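Local coordinates for 70 KDA protein (Xanthomonas sp., PDB 4B2N), which cleaves rubber oxidatively as a processive dioxygenase that carries two covalently attached c-type hemes, at residues S26-G31 with T39-D44; W292-K297 with F342-S347. One frame throughout, in Å; residues are numbered along the deposited sequence.

Contact 1: S26-G31 with T39-D44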
ATOM      1  N   SER A  26      -0.182  16.878   8.232  1.00 18.12           N
ATOM      2  CA  SER A  26       1.153  16.814   7.663  1.00 16.48           C
ATOM      3  C   SER A  26       2.022  17.922   8.238  1.00 16.31           C
ATOM      4  O   SER A  26       1.701  19.071   8.091  1.00 18.45           O
ATOM      5  CB  SER A  26       1.020  17.088   6.141  1.00 16.26           C
ATOM      6  OG  SER A  26       2.341  17.332   5.674  1.00 17.84           O
ATOM      7  N   PRO A  27       3.142  17.608   8.886  1.00 17.63           N
ATOM      8  CA  PRO A  27       3.905  18.692   9.579  1.00 17.83           C
ATOM      9  C   PRO A  27       4.513  19.802   8.688  1.00 18.27           C
ATOM     10  O   PRO A  27       4.514  20.953   9.041  1.00 19.18           O
ATOM     11  CB  PRO A  27       5.003  17.924  10.299  1.00 18.20           C
ATOM     12  CG  PRO A  27       4.381  16.601  10.587  1.00 17.55           C
ATOM     13  CD  PRO A  27       3.533  16.253   9.364  1.00 17.11           C
ATOM     14  N   LEU A  28       4.999  19.440   7.528  1.00 17.41           N
ATOM     15  CA  LEU A  28       5.422  20.424   6.555  1.00 17.78           C
ATOM     16  C   LEU A  28       4.268  21.318   6.107  1.00 18.26           C
ATOM     17  O   LEU A  28       4.484  22.499   5.906  1.00 18.07           O
ATOM     18  CB  LEU A  28       6.063  19.737   5.311  1.00 16.46           C
ATOM     19  CG  LEU A  28       7.591  19.457   5.448  1.00 18.11           C
ATOM     20  CD1 LEU A  28       7.981  18.711   6.732  1.00 15.14           C
ATOM     21  CD2 LEU A  28       8.162  18.681   4.287  1.00 15.57           C
ATOM     22  N   MET A  29       3.080  20.743   5.891  1.00 18.24           N
ATOM     23  CA  MET A  29       1.916  21.562   5.557  1.00 19.10           C
ATOM     24  C   MET A  29       1.502  22.393   6.787  1.00 19.33           C
ATOM     25  O   MET A  29       1.132  23.516   6.627  1.00 19.55           O
ATOM     26  CB  MET A  29       0.761  20.749   4.990  1.00 17.89           C
ATOM     27  CG  MET A  29       1.140  20.012   3.697  1.00 19.31           C
ATOM     28  SD  MET A  29       1.699  21.194   2.428  1.00 21.25           S
ATOM     29  CE  MET A  29       0.115  21.777   1.798  1.00 23.23           C
ATOM     30  N   VAL A  30       1.601  21.873   7.993  1.00 20.63           N
ATOM     31  CA  VAL A  30       1.289  22.710   9.178  1.00 21.87           C
ATOM     32  C   VAL A  30       2.205  23.907   9.157  1.00 22.58           C
ATOM     33  O   VAL A  30       1.758  25.068   9.269  1.00 22.31           O
ATOM     34  CB  VAL A  30       1.389  21.913  10.516  1.00 22.44           C
ATOM     35  CG1 VAL A  30       1.296  22.806  11.746  1.00 25.15           C
ATOM     36  CG2 VAL A  30       0.331  20.805  10.535  1.00 22.81           C
ATOM     37  N   GLY A  31       3.493  23.636   8.979  1.00 20.41           N
ATOM     38  CA  GLY A  31       4.484  24.702   9.088  1.00 21.18           C
ATOM     39  C   GLY A  31       4.463  25.711   7.976  1.00 22.05           C
ATOM     40  O   GLY A  31       4.909  26.836   8.144  1.00 25.59           O
ATOM     41  N   THR A  39       9.596  30.759   2.524  1.00 22.46           N
ATOM     42  CA  THR A  39       9.835  30.270   3.875  1.00 21.15           C
ATOM     43  C   THR A  39      10.594  28.911   4.001  1.00 21.52           C
ATOM     44  O   THR A  39      10.270  27.961   3.287  1.00 20.14           O
ATOM     45  CB  THR A  39       8.678  30.465   4.895  1.00 25.61           C
ATOM     46  OG1 THR A  39       8.483  29.302   5.696  1.00 28.87           O
ATOM     47  CG2 THR A  39       7.455  30.916   4.342  1.00 20.87           C
ATOM     48  N   PRO A  40      11.643  28.852   4.893  1.00 20.95           N
ATOM     49  CA  PRO A  40      12.487  27.662   4.984  1.00 21.14           C
ATOM     50  C   PRO A  40      11.579  26.518   5.383  1.00 22.45           C
ATOM     51  O   PRO A  40      10.735  26.699   6.273  1.00 21.47           O
ATOM     52  CB  PRO A  40      13.456  27.984   6.152  1.00 20.38           C
ATOM     53  CG  PRO A  40      13.560  29.480   6.150  1.00 21.22           C
ATOM     54  CD  PRO A  40      12.172  29.963   5.730  1.00 22.60           C
ATOM     55  N   LEU A  41      11.716  25.365   4.737  1.00 21.03           N
ATOM     56  CA  LEU A  41      10.771  24.277   5.001  1.00 22.21           C
ATOM     57  C   LEU A  41      10.812  23.828   6.480  1.00 21.78           C
ATOM     58  O   LEU A  41      11.888  23.653   7.060  1.00 21.15           O
ATOM     59  CB  LEU A  41      11.097  23.095   4.074  1.00 19.87           C
ATOM     60  CG  LEU A  41       9.979  22.077   3.768  1.00 22.25           C
ATOM     61  CD1 LEU A  41       8.758  22.707   3.082  1.00 18.97           C
ATOM     62  CD2 LEU A  41      10.562  20.958   2.921  1.00 20.06           C
ATOM     63  N   PRO A  42       9.659  23.529   7.088  1.00 22.80           N
ATOM     64  CA  PRO A  42       9.704  22.915   8.428  1.00 22.38           C
ATOM     65  C   PRO A  42      10.511  21.590   8.471  1.00 22.53           C
ATOM     66  O   PRO A  42      10.561  20.853   7.467  1.00 20.44           O
ATOM     67  CB  PRO A  42       8.234  22.622   8.738  1.00 22.34           C
ATOM     68  CG  PRO A  42       7.488  23.525   7.865  1.00 21.90           C
ATOM     69  CD  PRO A  42       8.289  23.762   6.630  1.00 21.99           C
ATOM     70  N   VAL A  43      11.080  21.260   9.641  1.00 20.31           N
ATOM     71  CA  VAL A  43      11.799  20.009   9.856  1.00 19.30           C
ATOM     72  C   VAL A  43      10.774  18.894   9.593  1.00 19.19           C
ATOM     73  O   VAL A  43       9.598  19.015   9.950  1.00 21.05           O
ATOM     74  CB  VAL A  43      12.363  19.924  11.317  1.00 21.90           C
ATOM     75  CG1 VAL A  43      12.709  18.499  11.684  1.00 22.38           C
ATOM     76  CG2 VAL A  43      13.620  20.807  11.495  1.00 24.45           C
ATOM     77  N   ASP A  44      11.206  17.818   8.955  1.00 17.97           N
ATOM     78  CA  ASP A  44      10.314  16.647   8.736  1.00 17.78           C
ATOM     79  C   ASP A  44      10.529  15.802   9.969  1.00 17.17           C
ATOM     80  O   ASP A  44      11.593  15.283  10.138  1.00 16.71           O
ATOM     81  CB  ASP A  44      10.788  15.900   7.495  1.00 17.34           C
ATOM     82  CG  ASP A  44      10.155  14.522   7.325  1.00 17.62           C
ATOM     83  OD1 ASP A  44       9.197  14.202   8.092  1.00 17.88           O
ATOM     84  OD2 ASP A  44      10.713  13.719   6.507  1.00 18.03           O
TER
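Leu28 spreads its two methyl branches over the chain of 39-44. CD2 meets CD2 of Leu41 at 3.6 Å, and the two leucine side chains cross at about a right angle. CD1 reaches the other way, over the backbone: it lies 3.4 Å from Pro42 O, close also to Val43 O, and 4.0 Å from CB of Asp44. Leu41 joins in because its CG is anti to the backbone N (chi1 -157°), which swings the branched end onto Leu28. Pro42 points toward the helix and touches it with CB and CG of its ring. Its CG abuts CA of Gly31 at 3.5 Å, where the glycine offers bare backbone, and also approaches Leu28 O at 3.7 Å. The helical side is the first turn of the short helix 27-32, N-capped by Ser26, whose OG takes a weak bond from Met29 N at 3.5 Å. Thr39 to Val43 run opposite it in an extended, polyproline II-like conformation. Leu41 and Pro42 both touch Cys32, which is disulfide-bonded to Cys88 of helix 88-104, and Phe91 of that helix packs on Leu28 and Leu41. Asp44 offers Leu28 its CA and CB; with CG anti to the backbone N (chi1 168°) the carboxylate is turned from Leu28, and OD2 forms a salt bridge to Arg46.

Contact 2: W292-K297 with F342-S347. With HEC (heme c), chain C.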
ATOM      1  N   TRP A 292      -2.225   8.943   3.218  1.00 15.63           N
ATOM      2  CA  TRP A 292      -2.485  10.234   3.840  1.00 15.16           C
ATOM      3  C   TRP A 292      -1.847  10.409   5.212  1.00 14.96           C
ATOM      4  O   TRP A 292      -2.049  11.445   5.812  1.00 16.15           O
ATOM      5  CB  TRP A 292      -3.980  10.598   3.838  1.00 14.29           C
ATOM      6  CG  TRP A 292      -4.917   9.705   4.633  1.00 16.22           C
ATOM      7  CD1 TRP A 292      -4.626   8.856   5.715  1.00 15.60           C
ATOM      8  CD2 TRP A 292      -6.351   9.692   4.506  1.00 16.21           C
ATOM      9  NE1 TRP A 292      -5.787   8.272   6.222  1.00 17.19           N
ATOM     10  CE2 TRP A 292      -6.870   8.780   5.558  1.00 16.83           C
ATOM     11  CE3 TRP A 292      -7.270  10.348   3.643  1.00 16.65           C
ATOM     12  CZ2 TRP A 292      -8.214   8.507   5.676  1.00 14.11           C
ATOM     13  CZ3 TRP A 292      -8.608  10.085   3.825  1.00 15.58           C
ATOM     14  CH2 TRP A 292      -9.065   9.236   4.859  1.00 15.08           C
ATOM     15  N   ALA A 293      -1.085   9.406   5.676  1.00 14.75           N
ATOM     16  CA  ALA A 293      -0.282   9.474   6.905  1.00 15.31           C
ATOM     17  C   ALA A 293       1.189   9.154   6.606  1.00 14.88           C
ATOM     18  O   ALA A 293       1.991   8.964   7.495  1.00 15.49           O
ATOM     19  CB  ALA A 293      -0.869   8.547   7.994  1.00 16.02           C
ATOM     20  N   ARG A 294       1.562   9.218   5.336  1.00 13.23           N
ATOM     21  CA  ARG A 294       2.920   9.041   4.954  1.00 13.50           C
ATOM     22  C   ARG A 294       3.854   9.945   5.753  1.00 14.01           C
ATOM     23  O   ARG A 294       4.985   9.578   5.979  1.00 15.85           O
ATOM     24  CB  ARG A 294       3.069   9.364   3.449  1.00 12.26           C
ATOM     25  CG  ARG A 294       4.482   9.130   2.899  1.00 12.42           C
ATOM     26  CD  ARG A 294       4.549   7.843   2.089  1.00 12.36           C
ATOM     27  NE  ARG A 294       4.444   6.700   3.024  1.00 12.45           N
ATOM     28  CZ  ARG A 294       5.471   6.274   3.760  1.00 13.48           C
ATOM     29  NH1 ARG A 294       6.648   6.871   3.618  1.00 12.99           N
ATOM     30  NH2 ARG A 294       5.341   5.224   4.603  1.00 13.48           N
ATOM     31  N   ALA A 295       3.354  11.114   6.149  1.00 13.78           N
ATOM     32  CA  ALA A 295       4.161  12.201   6.722  1.00 15.16           C
ATOM     33  C   ALA A 295       4.586  11.820   8.134  1.00 15.64           C
ATOM     34  O   ALA A 295       5.337  12.567   8.782  1.00 17.20           O
ATOM     35  CB  ALA A 295       3.307  13.498   6.792  1.00 16.06           C
ATOM     36  N   PHE A 296       4.027  10.725   8.655  1.00 15.84           N
ATOM     37  CA  PHE A 296       4.320  10.287  10.028  1.00 15.35           C
ATOM     38  C   PHE A 296       5.087   8.983  10.130  1.00 16.20           C
ATOM     39  O   PHE A 296       5.482   8.506  11.221  1.00 16.22           O
ATOM     40  CB  PHE A 296       3.008  10.250  10.859  1.00 15.13           C
ATOM     41  CG  PHE A 296       2.424  11.601  11.043  1.00 15.22           C
ATOM     42  CD1 PHE A 296       2.872  12.409  12.083  1.00 15.94           C
ATOM     43  CD2 PHE A 296       1.484  12.094  10.167  1.00 14.73           C
ATOM     44  CE1 PHE A 296       2.348  13.712  12.254  1.00 17.55           C
ATOM     45  CE2 PHE A 296       0.954  13.361  10.324  1.00 16.85           C
ATOM     46  CZ  PHE A 296       1.378  14.163  11.372  1.00 15.92           C
ATOM     47  N   LYS A 297       5.376   8.420   8.988  1.00 14.49           N
ATOM     48  CA  LYS A 297       5.973   7.089   8.967  1.00 15.10           C
ATOM     49  C   LYS A 297       7.416   7.161   8.564  1.00 15.06           C
ATOM     50  O   LYS A 297       7.740   7.528   7.426  1.00 14.17           O
ATOM     51  CB  LYS A 297       5.142   6.179   8.046  1.00 13.01           C
ATOM     52  CG  LYS A 297       3.751   6.002   8.627  1.00 15.14           C
ATOM     53  CD  LYS A 297       2.757   5.321   7.667  1.00 16.24           C
ATOM     54  CE  LYS A 297       2.909   3.789   7.792  1.00 15.73           C
ATOM     55  NZ  LYS A 297       1.877   3.122   6.874  1.00 17.55           N
ATOM     56  N   PHE A 342       4.074  14.918  -2.803  1.00 12.64           N
ATOM     57  CA  PHE A 342       2.640  15.027  -2.699  1.00 12.17           C
ATOM     58  C   PHE A 342       2.150  14.127  -1.522  1.00 13.72           C
ATOM     59  O   PHE A 342       1.364  14.569  -0.682  1.00 12.19           O
ATOM     60  CB  PHE A 342       1.962  14.605  -4.031  1.00 13.20           C
ATOM     61  CG  PHE A 342       0.462  14.608  -3.947  1.00 14.68           C
ATOM     62  CD1 PHE A 342      -0.216  15.764  -3.511  1.00 14.22           C
ATOM     63  CD2 PHE A 342      -0.254  13.481  -4.325  1.00 15.16           C
ATOM     64  CE1 PHE A 342      -1.615  15.738  -3.440  1.00 16.34           C
ATOM     65  CE2 PHE A 342      -1.642  13.457  -4.310  1.00 14.79           C
ATOM     66  CZ  PHE A 342      -2.307  14.592  -3.826  1.00 14.62           C
ATOM     67  N   LEU A 343       2.578  12.863  -1.480  1.00 12.78           N
ATOM     68  CA  LEU A 343       2.103  11.947  -0.376  1.00 13.47           C
ATOM     69  C   LEU A 343       2.398  12.524   0.999  1.00 13.73           C
ATOM     70  O   LEU A 343       1.560  12.468   1.920  1.00 14.92           O
ATOM     71  CB  LEU A 343       2.788  10.555  -0.509  1.00 12.41           C
ATOM     72  CG  LEU A 343       2.621   9.918  -1.910  1.00 12.22           C
ATOM     73  CD1 LEU A 343       3.142   8.482  -1.916  1.00 13.20           C
ATOM     74  CD2 LEU A 343       1.117   9.860  -2.201  1.00 11.44           C
ATOM     75  N   ILE A 344       3.584  13.106   1.163  1.00 14.44           N
ATOM     76  CA  ILE A 344       3.939  13.696   2.507  1.00 14.90           C
ATOM     77  C   ILE A 344       3.090  14.959   2.730  1.00 15.71           C
ATOM     78  O   ILE A 344       2.921  15.379   3.857  1.00 16.27           O
ATOM     79  CB  ILE A 344       5.404  14.169   2.510  1.00 17.70           C
ATOM     80  CG1 ILE A 344       6.371  13.003   2.474  1.00 20.71           C
ATOM     81  CG2 ILE A 344       5.735  14.992   3.732  1.00 20.51           C
ATOM     82  CD1 ILE A 344       7.746  13.616   2.114  1.00 22.30           C
ATOM     83  N   SER A 345       2.523  15.552   1.677  1.00 14.77           N
ATOM     84  CA  SER A 345       1.769  16.827   1.873  1.00 15.03           C
ATOM     85  C   SER A 345       0.365  16.516   2.328  1.00 15.51           C
ATOM     86  O   SER A 345      -0.363  17.435   2.675  1.00 14.75           O
ATOM     87  CB  SER A 345       1.716  17.640   0.550  1.00 15.77           C
ATOM     88  OG  SER A 345       0.775  17.037  -0.330  1.00 17.21           O
ATOM     89  N   LEU A 346      -0.022  15.232   2.323  1.00 14.25           N
ATOM     90  CA  LEU A 346      -1.424  14.827   2.527  1.00 15.15           C
ATOM     91  C   LEU A 346      -1.773  14.846   4.012  1.00 15.33           C
ATOM     92  O   LEU A 346      -0.899  14.543   4.851  1.00 16.41           O
ATOM     93  CB  LEU A 346      -1.676  13.388   1.982  1.00 14.05           C
ATOM     94  CG  LEU A 346      -1.618  13.256   0.480  1.00 13.75           C
ATOM     95  CD1 LEU A 346      -1.874  11.797   0.142  1.00 14.27           C
ATOM     96  CD2 LEU A 346      -2.632  14.203  -0.133  1.00 12.50           C
ATOM     97  N   SER A 347      -3.024  15.209   4.321  1.00 15.90           N
ATOM     98  CA  SER A 347      -3.632  14.918   5.624  1.00 17.19           C
ATOM     99  C   SER A 347      -4.892  14.071   5.434  1.00 15.66           C
ATOM    100  O   SER A 347      -5.637  14.244   4.487  1.00 15.44           O
ATOM    101  CB  SER A 347      -3.976  16.239   6.394  1.00 17.64           C
ATOM    102  OG  SER A 347      -2.796  17.074   6.412  1.00 19.26           O
TER
HETATM  103 FE   HEC C 700       1.572   0.962  -3.502  1.00 12.72          FE
HETATM  104  CHA HEC C 700       2.931   0.275  -0.362  1.00 12.17           C
HETATM  105  CHB HEC C 700       3.241   4.056  -3.557  1.00 12.20           C
HETATM  106  CHC HEC C 700       0.849   1.428  -6.918  1.00 12.80           C
HETATM  107  CHD HEC C 700      -0.510  -1.671  -3.265  1.00 12.71           C
HETATM  108  NA  HEC C 700       2.794   1.918  -2.327  1.00 12.51           N
HETATM  109  C1A HEC C 700       3.129   1.576  -0.982  1.00 12.76           C
HETATM  110  C2A HEC C 700       3.795   2.650  -0.261  1.00 12.89           C
HETATM  111  C3A HEC C 700       3.913   3.756  -1.153  1.00 12.45           C
HETATM  112  C4A HEC C 700       3.272   3.283  -2.386  1.00 12.89           C
HETATM  113  CMA HEC C 700       4.484   5.127  -0.847  1.00 13.07           C
HETATM  114  CAA HEC C 700       4.311   2.670   1.201  1.00 12.98           C
HETATM  115  CBA HEC C 700       3.085   2.928   2.079  1.00 12.66           C
HETATM  116  CGA HEC C 700       3.394   2.796   3.560  1.00 13.12           C
HETATM  117  O1A HEC C 700       4.075   1.818   4.024  1.00 13.21           O
HETATM  118  O2A HEC C 700       2.858   3.664   4.255  1.00 14.42           O
HETATM  119  NB  HEC C 700       2.057   2.364  -4.911  1.00 12.51           N
HETATM  120  C1B HEC C 700       2.630   3.563  -4.764  1.00 12.98           C
HETATM  121  C2B HEC C 700       2.755   4.365  -5.973  1.00 12.39           C
HETATM  122  C3B HEC C 700       2.082   3.598  -6.948  1.00 11.59           C
HETATM  123  C4B HEC C 700       1.629   2.430  -6.201  1.00 13.61           C
HETATM  124  CMB HEC C 700       3.454   5.665  -5.993  1.00 12.86           C
HETATM  125  CAB HEC C 700       1.909   3.846  -8.423  1.00 12.22           C
HETATM  126  CBB HEC C 700       3.119   3.877  -9.168  1.00 11.05           C
HETATM  127  NC  HEC C 700       0.415   0.136  -4.884  1.00 12.69           N
HETATM  128  C1C HEC C 700       0.190   0.343  -6.233  1.00 13.19           C
HETATM  129  C2C HEC C 700      -0.837  -0.561  -6.809  1.00 13.55           C
HETATM  130  C3C HEC C 700      -1.189  -1.480  -5.705  1.00 13.07           C
HETATM  131  C4C HEC C 700      -0.400  -1.028  -4.562  1.00 12.64           C
HETATM  132  CMC HEC C 700      -1.279  -0.520  -8.268  1.00 13.55           C
HETATM  133  CAC HEC C 700      -2.139  -2.638  -5.711  1.00 14.24           C
HETATM  134  CBC HEC C 700      -2.138  -3.474  -6.832  1.00 14.03           C
HETATM  135  ND  HEC C 700       1.297  -0.451  -2.061  1.00 12.62           N
HETATM  136  C1D HEC C 700       0.410  -1.441  -2.152  1.00 12.80           C
HETATM  137  C2D HEC C 700       0.378  -2.290  -1.006  1.00 12.27           C
HETATM  138  C3D HEC C 700       1.391  -1.726  -0.171  1.00 12.76           C
HETATM  139  C4D HEC C 700       1.918  -0.598  -0.931  1.00 12.34           C
HETATM  140  CMD HEC C 700      -0.461  -3.474  -0.682  1.00 12.63           C
HETATM  141  CAD HEC C 700       1.846  -2.327   1.113  1.00 13.05           C
HETATM  142  CBD HEC C 700       2.789  -3.457   0.542  1.00 13.50           C
HETATM  143  CGD HEC C 700       3.296  -4.311   1.681  1.00 15.14           C
HETATM  144  O1D HEC C 700       2.805  -5.448   1.896  1.00 15.60           O
HETATM  145  O2D HEC C 700       4.162  -3.765   2.444  1.00 14.68           O
HETATM  146  O   HOH W   1      -0.752  13.446   7.364  1.00 19.75           O
HETATM  147  O   HOH W   2       0.996  12.274   4.696  1.00 11.36           O
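Arg294 passes obliquely over Leu343, its CG 4.1 Å from Leu343 CB. Its chain is then bent at chi2 (104°) and again at chi3 (-71°), which carries the guanidinium off the helix to a heme propionate. O2A of the heme lies in the guanidinium plane, at the edge, and takes a nearly straight bond from Arg294 NH2 (3.0 Å, 162°). Lys297 NZ donates to the same O2A at 2.8 Å, so two cationic groups grip one oxygen, probably stabilising the propionate as an anion. Arg294 is itself steadied by Arg299 O on NH2 and Ser308 OG on NH1. Leu343 CD1 touches the same heme at its methyl carbon CMA (3.8 Å). At the other end Leu346 CB packs on CA and CB of Trp292, 3.7 Å from CA; Trp292 CB also lies against the Ser347 carbonyl, while the indole leads away. Here Trp292 O and Leu346 O, both acceptors, stand 3.4 Å apart, with a single water within bonding distance of the two. A second water accepts from Ala295 N at 3.0 Å and lies within bonding distance of Leu343 O and Leu346 O. On the flank facing Pro27 the Ala295 methyl rests 3.5 Å from Ile344 O, with Ile344 CG2 also beside it. The 3-10 turn of 292-296, which leads towards strand 299-300, thus lies along the C-terminal end of helix 333-345; Pro27 of helix 27-32 packs on Ala295, and helix 88-104 flanks Phe342 and Ser345.

Overall arrangement
Contact 1 is a surface contact and contact 2 a buried one that lines a heme pocket; their centres lie about 24 Å and about 13 Å from the centre of the chain. The two centres are 12 Å apart and the contacts join directly: Ser26 OG probably hydrogen-bonds to Ile344 O at 2.7 Å, and Ser26 N to Ser347 OG, so the start of helix 27-32 meets the end of helix 333-345. Helix 88-104 borders both. Contact 1 is closed mainly by leucine and proline side chains packed on each other and on backbone; contact 2 adds bridging waters and a paired arginine and lysine on a propionate. The side chain of Asp44 is about 13 Å from the heme.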